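Local atomic coordinates of SidF, inhibitor of growth family, member 3 (Legionella pneumophila subsp. pneumophila, PDB entry 4FYE), a protein that acts as a phosphoinositide phosphatase, probably removing the 3-phosphate from phosphatidylinositol 3,4,5-trisphosphate. Residues S277-K280 with K286-A289; P69-E74 with E118-D123; L630-S635 with Q658-N663. The protein carries 1 engineered substitution. All coordinates share one frame; numbering follows the deposited sequence.

In the fold
From the N terminus, interaction 2 comes first. It closes the open end of the hairpin made by helices 71-92 and 98-119, at the periphery of the chain. Interaction 1 follows. It closes a short turn between the loop after strand 260-268, an edge strand of the six-stranded mixed sheet, and the first turn of helix 284-311. Interaction 3 is last and most central. It joins helices 626-637 and 652-668 around strand 641-645, an edge strand of the four-stranded sheet. The three loops are in series, and none nests in or crosses another. Their centres lie 33 to 42 Å apart, and no two contacts touch.

Interaction 1 (S277-K280 with K286-A289); sequences SDFK and KKLA
This is a small local contact in which the loop before a helix folds back on the first turn of that helix. D278 and F279, in a 3-10 turn after strand 260-268, meet K286 and K287 near the start of helix 284-311. Only five residues separate the two segments. The single polar link is a hydrogen bond from K286 NZ to the backbone oxygen D278 O, 3.1 Å long. The ammonium group lies a little off the carbonyl plane, tilted by 17°. The K286 chain leaves with CG anti to the backbone N (chi1 175°) and then bends at each later torsion, which curls the ammonium group round to the carbonyl. The carboxylate of D278 is not the anchor for this lysine. D278 OD1 stands 5.2 Å from K286 NZ and instead accepts from the backbone N of L239. The opposite charges may still favour the arrangement weakly.

The apolar half pairs F279 with K287. The CB of F279 leads away from the helix, but the ring swings back to it. Its CE1 atom lies 4.1 Å from K287 CG, and the methylene approaches the ring obliquely. Beyond CG the K287 chain is extended, and the F279 and K287 side chains cross at about a right angle. The contact therefore uses the CG methylene of this lysine, not its charged end.

Around the pair, F279 also packs on E375 and K287 on Y379, both of helix 373-387. K286 touches Y513 of helix 482-514, which flanks helix 284-311.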
ATOM      1  N   SER A 277      18.218  -5.599   2.476  1.00107.66           N
ATOM      2  CA  SER A 277      19.383  -5.595   3.352  1.00112.18           C
ATOM      3  C   SER A 277      20.487  -6.531   2.884  1.00112.51           C
ATOM      4  O   SER A 277      21.670  -6.227   2.992  1.00106.00           O
ATOM      5  CB  SER A 277      18.963  -5.970   4.770  1.00110.70           C
ATOM      6  OG  SER A 277      18.122  -7.108   4.760  1.00113.65           O
ATOM      7  N   ASP A 278      20.089  -7.673   2.359  1.00110.30           N
ATOM      8  CA  ASP A 278      21.028  -8.707   1.973  1.00115.87           C
ATOM      9  C   ASP A 278      21.915  -8.201   0.843  1.00117.61           C
ATOM     10  O   ASP A 278      22.953  -8.782   0.546  1.00124.30           O
ATOM     11  CB  ASP A 278      20.279  -9.975   1.565  1.00116.66           C
ATOM     12  CG  ASP A 278      19.468 -10.563   2.705  1.00111.18           C
ATOM     13  OD1 ASP A 278      19.984 -11.457   3.404  1.00107.81           O
ATOM     14  OD2 ASP A 278      18.318 -10.130   2.908  1.00105.21           O
ATOM     15  N   PHE A 279      21.484  -7.114   0.217  1.00110.86           N
ATOM     16  CA  PHE A 279      22.081  -6.579  -1.004  1.00105.97           C
ATOM     17  C   PHE A 279      23.547  -6.134  -0.966  1.00103.83           C
ATOM     18  O   PHE A 279      24.255  -6.278  -1.954  1.00108.22           O
ATOM     19  CB  PHE A 279      21.233  -5.421  -1.518  1.00102.20           C
ATOM     20  CG  PHE A 279      20.798  -5.586  -2.935  1.00 97.98           C
ATOM     21  CD1 PHE A 279      21.729  -5.667  -3.946  1.00 85.37           C
ATOM     22  CD2 PHE A 279      19.458  -5.671  -3.253  1.00 91.27           C
ATOM     23  CE1 PHE A 279      21.334  -5.823  -5.256  1.00 90.84           C
ATOM     24  CE2 PHE A 279      19.056  -5.829  -4.561  1.00 93.73           C
ATOM     25  CZ  PHE A 279      19.996  -5.905  -5.565  1.00 91.97           C
ATOM     26  N   LYS A 280      23.995  -5.552   0.135  1.00101.66           N
ATOM     27  CA  LYS A 280      25.312  -4.925   0.158  1.00107.65           C
ATOM     28  C   LYS A 280      26.468  -5.879  -0.127  1.00117.61           C
ATOM     29  O   LYS A 280      26.492  -7.011   0.354  1.00119.42           O
ATOM     30  CB  LYS A 280      25.547  -4.267   1.513  1.00115.27           C
ATOM     31  CG  LYS A 280      25.864  -5.253   2.624  1.00126.75           C
ATOM     32  CD  LYS A 280      26.601  -4.581   3.772  1.00131.22           C
ATOM     33  CE  LYS A 280      27.617  -5.519   4.410  1.00127.92           C
ATOM     34  NZ  LYS A 280      28.422  -4.851   5.471  1.00110.95           N
ATOM     35  N   LYS A 286      24.692 -13.976  -5.512  1.00 91.38           N
ATOM     36  CA  LYS A 286      23.832 -13.393  -4.508  1.00 90.68           C
ATOM     37  C   LYS A 286      22.763 -12.478  -5.104  1.00 86.37           C
ATOM     38  O   LYS A 286      21.643 -12.474  -4.618  1.00 84.74           O
ATOM     39  CB  LYS A 286      24.639 -12.652  -3.462  1.00 92.60           C
ATOM     40  CG  LYS A 286      23.789 -11.912  -2.444  1.00 98.47           C
ATOM     41  CD  LYS A 286      23.321 -12.821  -1.319  1.00103.76           C
ATOM     42  CE  LYS A 286      24.315 -12.845  -0.167  1.00102.80           C
ATOM     43  NZ  LYS A 286      24.308 -11.533   0.529  1.00106.60           N
ATOM     44  N   LYS A 287      23.102 -11.746  -6.165  1.00 86.34           N
ATOM     45  CA  LYS A 287      22.145 -10.853  -6.830  1.00 81.05           C
ATOM     46  C   LYS A 287      21.074 -11.654  -7.547  1.00 79.58           C
ATOM     47  O   LYS A 287      19.884 -11.299  -7.522  1.00 85.64           O
ATOM     48  CB  LYS A 287      22.824  -9.916  -7.821  1.00 77.35           C
ATOM     49  CG  LYS A 287      23.495  -8.752  -7.155  1.00 78.79           C
ATOM     50  CD  LYS A 287      24.023  -7.789  -8.189  1.00 83.74           C
ATOM     51  CE  LYS A 287      24.816  -6.694  -7.506  1.00 91.03           C
ATOM     52  NZ  LYS A 287      25.852  -6.168  -8.426  1.00 91.31           N
ATOM     53  N   LEU A 288      21.475 -12.733  -8.193  1.00 78.31           N
ATOM     54  CA  LEU A 288      20.469 -13.538  -8.874  1.00 76.13           C
ATOM     55  C   LEU A 288      19.553 -14.212  -7.857  1.00 68.91           C
ATOM     56  O   LEU A 288      18.359 -14.324  -8.087  1.00 69.48           O
ATOM     57  CB  LEU A 288      21.104 -14.547  -9.815  1.00 77.75           C
ATOM     58  CG  LEU A 288      20.546 -14.702 -11.228  1.00 75.28           C
ATOM     59  CD1 LEU A 288      20.658 -16.168 -11.609  1.00 77.32           C
ATOM     60  CD2 LEU A 288      19.127 -14.209 -11.406  1.00 75.12           C
ATOM     61  N   ALA A 289      20.097 -14.600  -6.715  1.00 65.65           N
ATOM     62  CA  ALA A 289      19.299 -15.108  -5.623  1.00 65.53           C
ATOM     63  C   ALA A 289      18.186 -14.103  -5.223  1.00 66.77           C
ATOM     64  O   ALA A 289      16.985 -14.460  -5.063  1.00 64.34           O
ATOM     65  CB  ALA A 289      20.207 -15.423  -4.458  1.00 64.94           C
TER

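Interaction 2 (P69-E74 with E118-D123); sequences PDVIQE and ETIPSD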
ATOM      1  N   PRO A  69       1.304  13.868  18.499  1.00 40.83           N
ATOM      2  CA  PRO A  69       2.443  13.136  19.195  1.00 39.79           C
ATOM      3  C   PRO A  69       2.623  13.573  20.597  1.00 42.59           C
ATOM      4  O   PRO A  69       2.529  14.770  20.911  1.00 41.31           O
ATOM      5  CB  PRO A  69       3.681  13.576  18.467  1.00 35.34           C
ATOM      6  CG  PRO A  69       3.181  14.211  17.218  1.00 36.25           C
ATOM      7  CD  PRO A  69       1.792  14.710  17.413  1.00 35.78           C
ATOM      8  N   ASP A  70       2.931  12.615  21.445  1.00 44.43           N
ATOM      9  CA  ASP A  70       3.219  12.920  22.821  1.00 41.73           C
ATOM     10  C   ASP A  70       4.507  12.182  23.219  1.00 40.91           C
ATOM     11  O   ASP A  70       4.501  10.943  23.213  1.00 42.28           O
ATOM     12  CB  ASP A  70       2.035  12.441  23.657  1.00 42.42           C
ATOM     13  CG  ASP A  70       2.257  12.685  25.174  1.00 49.66           C
ATOM     14  OD1 ASP A  70       3.426  12.620  25.642  1.00 46.64           O
ATOM     15  OD2 ASP A  70       1.273  12.929  25.904  1.00 54.04           O
ATOM     16  N   VAL A  71       5.594  12.880  23.564  1.00 41.10           N
ATOM     17  CA  VAL A  71       6.882  12.140  23.737  1.00 46.74           C
ATOM     18  C   VAL A  71       6.959  11.196  24.940  1.00 43.01           C
ATOM     19  O   VAL A  71       7.580  10.133  24.891  1.00 41.05           O
ATOM     20  CB  VAL A  71       8.163  12.989  23.655  1.00 51.97           C
ATOM     21  CG1 VAL A  71       8.300  13.590  22.283  1.00 58.53           C
ATOM     22  CG2 VAL A  71       8.193  14.069  24.690  1.00 52.19           C
ATOM     23  N   ILE A  72       6.277  11.546  26.004  1.00 43.10           N
ATOM     24  CA  ILE A  72       6.083  10.545  27.073  1.00 44.66           C
ATOM     25  C   ILE A  72       5.484   9.206  26.628  1.00 41.71           C
ATOM     26  O   ILE A  72       6.050   8.149  26.928  1.00 41.34           O
ATOM     27  CB  ILE A  72       5.303  11.111  28.244  1.00 45.32           C
ATOM     28  CG1 ILE A  72       6.084  12.323  28.751  1.00 45.16           C
ATOM     29  CG2 ILE A  72       5.219  10.056  29.383  1.00 41.70           C
ATOM     30  CD1 ILE A  72       5.318  13.072  29.842  1.00 45.52           C
ATOM     31  N   GLN A  73       4.370   9.266  25.906  1.00 42.44           N
ATOM     32  CA  GLN A  73       3.730   8.072  25.396  1.00 44.59           C
ATOM     33  C   GLN A  73       4.642   7.306  24.461  1.00 43.24           C
ATOM     34  O   GLN A  73       4.721   6.102  24.586  1.00 49.76           O
ATOM     35  CB  GLN A  73       2.388   8.357  24.723  1.00 44.03           C
ATOM     36  CG  GLN A  73       1.393   9.027  25.641  1.00 46.32           C
ATOM     37  CD  GLN A  73       1.051   8.143  26.806  1.00 51.42           C
ATOM     38  OE1 GLN A  73       0.666   6.976  26.610  1.00 57.92           O
ATOM     39  NE2 GLN A  73       1.225   8.663  28.029  1.00 49.22           N
ATOM     40  N   GLU A  74       5.349   7.989  23.571  1.00 40.64           N
ATOM     41  CA  GLU A  74       6.198   7.303  22.606  1.00 43.63           C
ATOM     42  C   GLU A  74       7.380   6.669  23.334  1.00 44.20           C
ATOM     43  O   GLU A  74       7.819   5.588  22.989  1.00 45.66           O
ATOM     44  CB  GLU A  74       6.723   8.278  21.532  1.00 41.75           C
ATOM     45  CG  GLU A  74       5.608   8.938  20.704  1.00 45.44           C
ATOM     46  CD  GLU A  74       4.823   7.942  19.824  1.00 47.20           C
ATOM     47  OE1 GLU A  74       5.277   6.805  19.556  1.00 46.11           O
ATOM     48  OE2 GLU A  74       3.716   8.295  19.406  1.00 46.19           O
ATOM     49  N   GLU A 118       9.534  12.456  35.680  1.00 66.75           N
ATOM     50  CA  GLU A 118       9.960  13.530  36.561  1.00 63.18           C
ATOM     51  C   GLU A 118      10.653  14.663  35.820  1.00 64.07           C
ATOM     52  O   GLU A 118      10.772  15.743  36.377  1.00 64.52           O
ATOM     53  CB  GLU A 118      10.867  13.040  37.684  1.00 67.59           C
ATOM     54  CG  GLU A 118      10.243  12.009  38.626  1.00 77.59           C
ATOM     55  CD  GLU A 118      11.288  11.157  39.401  1.00 91.13           C
ATOM     56  OE1 GLU A 118      12.531  11.416  39.291  1.00 89.33           O
ATOM     57  OE2 GLU A 118      10.860  10.214  40.129  1.00 89.48           O
ATOM     58  N   THR A 119      11.083  14.467  34.569  1.00 61.56           N
ATOM     59  CA  THR A 119      11.894  15.510  33.862  1.00 62.16           C
ATOM     60  C   THR A 119      11.196  16.183  32.688  1.00 62.09           C
ATOM     61  O   THR A 119      11.597  17.285  32.254  1.00 62.30           O
ATOM     62  CB  THR A 119      13.222  14.954  33.299  1.00 67.40           C
ATOM     63  OG1 THR A 119      14.017  14.487  34.386  1.00 77.27           O
ATOM     64  CG2 THR A 119      14.036  16.049  32.569  1.00 67.39           C
ATOM     65  N   ILE A 120      10.193  15.509  32.143  1.00 56.94           N
ATOM     66  CA  ILE A 120       9.448  16.061  31.033  1.00 56.09           C
ATOM     67  C   ILE A 120       8.097  16.545  31.561  1.00 54.66           C
ATOM     68  O   ILE A 120       7.257  15.715  31.962  1.00 53.30           O
ATOM     69  CB  ILE A 120       9.249  15.041  29.890  1.00 56.17           C
ATOM     70  CG1 ILE A 120      10.570  14.315  29.527  1.00 53.26           C
ATOM     71  CG2 ILE A 120       8.689  15.735  28.662  1.00 50.32           C
ATOM     72  CD1 ILE A 120      11.771  15.234  29.308  1.00 52.60           C
ATOM     73  N   PRO A 121       7.889  17.885  31.579  1.00 54.80           N
ATOM     74  CA  PRO A 121       6.536  18.375  31.968  1.00 56.34           C
ATOM     75  C   PRO A 121       5.527  18.017  30.918  1.00 51.83           C
ATOM     76  O   PRO A 121       5.827  18.110  29.738  1.00 53.25           O
ATOM     77  CB  PRO A 121       6.699  19.902  32.104  1.00 52.92           C
ATOM     78  CG  PRO A 121       8.017  20.232  31.411  1.00 58.34           C
ATOM     79  CD  PRO A 121       8.881  18.989  31.512  1.00 55.78           C
ATOM     80  N   SER A 122       4.363  17.573  31.376  1.00 57.38           N
ATOM     81  CA  SER A 122       3.282  17.059  30.573  1.00 58.76           C
ATOM     82  C   SER A 122       2.860  17.946  29.425  1.00 59.60           C
ATOM     83  O   SER A 122       2.601  17.461  28.329  1.00 63.72           O
ATOM     84  CB  SER A 122       2.093  16.814  31.471  1.00 66.33           C
ATOM     85  OG  SER A 122       2.171  15.477  31.898  1.00 78.37           O
ATOM     86  N   ASP A 123       2.850  19.238  29.675  1.00 62.00           N
ATOM     87  CA  ASP A 123       2.333  20.173  28.716  1.00 71.69           C
ATOM     88  C   ASP A 123       3.386  20.637  27.735  1.00 73.36           C
ATOM     89  O   ASP A 123       3.031  21.216  26.713  1.00 88.17           O
ATOM     90  CB  ASP A 123       1.652  21.355  29.411  1.00 84.68           C
ATOM     91  CG  ASP A 123       0.168  21.069  29.711  1.00100.33           C
ATOM     92  OD1 ASP A 123      -0.499  20.358  28.904  1.00107.43           O
ATOM     93  OD2 ASP A 123      -0.326  21.538  30.758  1.00102.02           O
TER
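I72 and I120 face each other across the open end of a helical hairpin, formed by helices 71-92 and 98-119. I72 is in the first turn of one helix. I120 is the residue at which the chain leaves the other. Their CA atoms are 7.6 Å apart, and the CB of each is directed at the partner segment.

I72 holds CG1 anti to its carbonyl carbon (chi1 -58°), and CD1 continues the chain outward (chi2 174°). The extended branch lies against I120 with two different atoms. CG1 packs on the I120 CG2 methyl at 4.3 Å. CD1 reaches past it to the backbone oxygen I120 O, 3.9 Å away. S122 OG lies at the margin of I72 CD1, 4.5 Å away. V71 CG2 meets the same I120 CG2 methyl, also at 4.3 Å. One methyl of I120 thus meets two successive residues of the first helical turn. The rest of the I120 side chain leads away and packs on Q144 and V148 of helix 136-163. V71 leans on F141 and L145 of that same helix, so a third helix backs the hairpin end.

The side-chain contact is apolar. Backbone hydrogen bonds join P69 to A127 and V71 to A125, just beyond the second segment. D70 is the N-cap of helix 71-92. Its OD1 accepts a weak but fairly straight capping bond from the backbone N of Q73, 3.5 Å long with an N-H...O angle of 164°.

Interaction 3 (L630-S635 with Q658-N663); sequences LMASLS and QKIVGN
Two helices that flank one edge strand meet here. Helix 626-637 touches helix 652-668 through A632 and S633 on one side and I660 and N663 on the other. The closest pair is apolar: A632 CB lies 3.6 Å from I660 CD1. The CG1 atom behind that methyl is also near, at 4.0 Å from A632 CB. I660 places CG1 anti to its carbonyl carbon (chi1 -69°), and this branch is the one that reaches the alanine. Its other branch, CG2, lies beside S633 OG at the looser distance of 4.4 Å. The axes of the short segments pass 9.8 Å apart and cross at -54°. The CA atoms of S633 and I660 come as near as 6.6 Å, consistent with the small A632 and S633 on this side.

The chain between the helices runs through strand 641-645, an edge strand of the four-stranded sheet. A632 and I660 both rest on N642 of that strand. The loop that leads from the strand into helix 652-668 matches the spacing of the CX5R phosphatase P-loop, with serine in the cysteine position, probably the engineered residue of this entry. Helix 652-668 is therefore probably the helix that follows the phosphate-binding loop.

S633 OG and N663 ND2 come within 4.2 Å of each other, but each has its hydrogen-bond partner outside the pair. S633 OG hydrogen-bonds to T629 O in its own helix. N663 ND2 hydrogen-bonds to Y605 OH of helix 590-614, whose tyrosine also touches S633. Three residues after A632, S635 OG donates a hydrogen bond within the same helix to A632 O at 2.9 Å, approaching at a C=O...O angle of 128°.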
ATOM      1  N   LEU A 630      -3.331  10.144  -9.219  1.00 41.82           N
ATOM      2  CA  LEU A 630      -4.294  10.129 -10.289  1.00 41.60           C
ATOM      3  C   LEU A 630      -4.311   8.778 -10.868  1.00 43.97           C
ATOM      4  O   LEU A 630      -5.367   8.134 -10.962  1.00 49.06           O
ATOM      5  CB  LEU A 630      -3.986  11.189 -11.331  1.00 43.45           C
ATOM      6  CG  LEU A 630      -4.333  12.536 -10.690  1.00 43.76           C
ATOM      7  CD1 LEU A 630      -3.744  13.797 -11.375  1.00 44.84           C
ATOM      8  CD2 LEU A 630      -5.847  12.618 -10.560  1.00 46.17           C
ATOM      9  N   MET A 631      -3.137   8.292 -11.195  1.00 46.59           N
ATOM     10  CA  MET A 631      -3.040   6.963 -11.810  1.00 48.73           C
ATOM     11  C   MET A 631      -3.524   5.878 -10.842  1.00 48.47           C
ATOM     12  O   MET A 631      -4.200   4.926 -11.257  1.00 50.29           O
ATOM     13  CB  MET A 631      -1.623   6.706 -12.317  1.00 48.67           C
ATOM     14  CG  MET A 631      -1.175   7.717 -13.349  1.00 49.81           C
ATOM     15  SD  MET A 631      -2.301   7.521 -14.741  1.00 64.71           S
ATOM     16  CE  MET A 631      -1.324   6.574 -15.871  1.00 62.13           C
ATOM     17  N   ALA A 632      -3.284   6.043  -9.532  1.00 48.45           N
ATOM     18  CA  ALA A 632      -3.727   4.948  -8.631  1.00 42.99           C
ATOM     19  C   ALA A 632      -5.223   5.013  -8.579  1.00 45.16           C
ATOM     20  O   ALA A 632      -5.907   4.005  -8.633  1.00 47.89           O
ATOM     21  CB  ALA A 632      -3.143   5.087  -7.264  1.00 41.38           C
ATOM     22  N   SER A 633      -5.758   6.218  -8.517  1.00 48.62           N
ATOM     23  CA  SER A 633      -7.217   6.360  -8.496  1.00 49.37           C
ATOM     24  C   SER A 633      -7.863   5.768  -9.766  1.00 54.08           C
ATOM     25  O   SER A 633      -8.948   5.143  -9.708  1.00 50.94           O
ATOM     26  CB  SER A 633      -7.548   7.831  -8.340  1.00 47.50           C
ATOM     27  OG  SER A 633      -6.919   8.264  -7.126  1.00 42.81           O
ATOM     28  N   LEU A 634      -7.159   5.895 -10.889  1.00 50.15           N
ATOM     29  CA  LEU A 634      -7.686   5.442 -12.166  1.00 49.97           C
ATOM     30  C   LEU A 634      -7.740   3.931 -12.207  1.00 48.60           C
ATOM     31  O   LEU A 634      -8.664   3.319 -12.819  1.00 49.76           O
ATOM     32  CB  LEU A 634      -6.750   5.862 -13.264  1.00 51.64           C
ATOM     33  CG  LEU A 634      -7.259   6.289 -14.630  1.00 55.78           C
ATOM     34  CD1 LEU A 634      -6.101   6.047 -15.581  1.00 55.51           C
ATOM     35  CD2 LEU A 634      -8.535   5.602 -15.074  1.00 53.47           C
ATOM     36  N   SER A 635      -6.727   3.328 -11.607  1.00 45.03           N
ATOM     37  CA  SER A 635      -6.703   1.899 -11.582  1.00 46.54           C
ATOM     38  C   SER A 635      -7.762   1.397 -10.611  1.00 47.66           C
ATOM     39  O   SER A 635      -8.416   0.400 -10.891  1.00 51.57           O
ATOM     40  CB  SER A 635      -5.348   1.400 -11.215  1.00 50.43           C
ATOM     41  OG  SER A 635      -5.234   1.441  -9.801  1.00 59.87           O
ATOM     42  N   GLN A 658      -2.346   8.322   1.766  1.00 35.35           N
ATOM     43  CA  GLN A 658      -3.108   9.423   2.355  1.00 34.31           C
ATOM     44  C   GLN A 658      -3.750  10.270   1.253  1.00 38.84           C
ATOM     45  O   GLN A 658      -4.896  10.700   1.366  1.00 41.33           O
ATOM     46  CB  GLN A 658      -2.170  10.346   3.182  1.00 37.16           C
ATOM     47  CG  GLN A 658      -2.778  11.727   3.523  1.00 38.34           C
ATOM     48  CD  GLN A 658      -1.902  12.703   4.418  1.00 42.10           C
ATOM     49  OE1 GLN A 658      -2.301  13.876   4.641  1.00 52.07           O
ATOM     50  NE2 GLN A 658      -0.751  12.269   4.886  1.00 33.57           N
ATOM     51  N   LYS A 659      -2.995  10.576   0.208  1.00 37.06           N
ATOM     52  CA  LYS A 659      -3.540  11.304  -0.936  1.00 38.93           C
ATOM     53  C   LYS A 659      -4.679  10.499  -1.598  1.00 41.27           C
ATOM     54  O   LYS A 659      -5.733  11.045  -1.947  1.00 47.50           O
ATOM     55  CB  LYS A 659      -2.377  11.555  -1.909  1.00 42.19           C
ATOM     56  CG  LYS A 659      -1.980  13.000  -2.115  1.00 44.97           C
ATOM     57  CD  LYS A 659      -1.419  13.694  -0.925  1.00 46.55           C
ATOM     58  CE  LYS A 659      -1.003  15.144  -1.243  1.00 47.95           C
ATOM     59  NZ  LYS A 659      -2.007  16.246  -0.929  1.00 50.52           N
ATOM     60  N   ILE A 660      -4.539   9.183  -1.732  1.00 39.01           N
ATOM     61  CA  ILE A 660      -5.561   8.439  -2.494  1.00 34.66           C
ATOM     62  C   ILE A 660      -6.788   8.264  -1.627  1.00 36.03           C
ATOM     63  O   ILE A 660      -7.910   8.413  -2.117  1.00 37.19           O
ATOM     64  CB  ILE A 660      -5.036   7.043  -2.862  1.00 35.70           C
ATOM     65  CG1 ILE A 660      -3.929   7.180  -3.895  1.00 37.01           C
ATOM     66  CG2 ILE A 660      -6.142   6.158  -3.385  1.00 36.87           C
ATOM     67  CD1 ILE A 660      -2.926   6.052  -3.811  1.00 35.65           C
ATOM     68  N   VAL A 661      -6.604   7.934  -0.334  1.00 37.22           N
ATOM     69  CA  VAL A 661      -7.761   7.646   0.482  1.00 38.50           C
ATOM     70  C   VAL A 661      -8.485   8.969   0.677  1.00 38.80           C
ATOM     71  O   VAL A 661      -9.697   9.000   0.616  1.00 39.45           O
ATOM     72  CB  VAL A 661      -7.449   7.061   1.885  1.00 42.75           C
ATOM     73  CG1 VAL A 661      -8.651   6.350   2.413  1.00 45.02           C
ATOM     74  CG2 VAL A 661      -6.396   6.024   1.814  1.00 52.19           C
ATOM     75  N   GLY A 662      -7.750  10.066   0.885  1.00 35.93           N
ATOM     76  CA  GLY A 662      -8.390  11.346   1.206  1.00 38.38           C
ATOM     77  C   GLY A 662      -9.185  11.782  -0.026  1.00 48.80           C
ATOM     78  O   GLY A 662     -10.293  12.329   0.059  1.00 55.55           O
ATOM     79  N   ASN A 663      -8.635  11.519  -1.200  1.00 47.60           N
ATOM     80  CA  ASN A 663      -9.309  11.924  -2.388  1.00 49.02           C
ATOM     81  C   ASN A 663     -10.512  11.072  -2.625  1.00 50.83           C
ATOM     82  O   ASN A 663     -11.533  11.577  -3.115  1.00 52.36           O
ATOM     83  CB  ASN A 663      -8.395  11.861  -3.622  1.00 50.30           C
ATOM     84  CG  ASN A 663      -9.169  12.107  -4.884  1.00 52.06           C
ATOM     85  OD1 ASN A 663      -9.438  13.254  -5.250  1.00 53.44           O
ATOM     86  ND2 ASN A 663      -9.632  11.033  -5.501  1.00 55.46           N
TER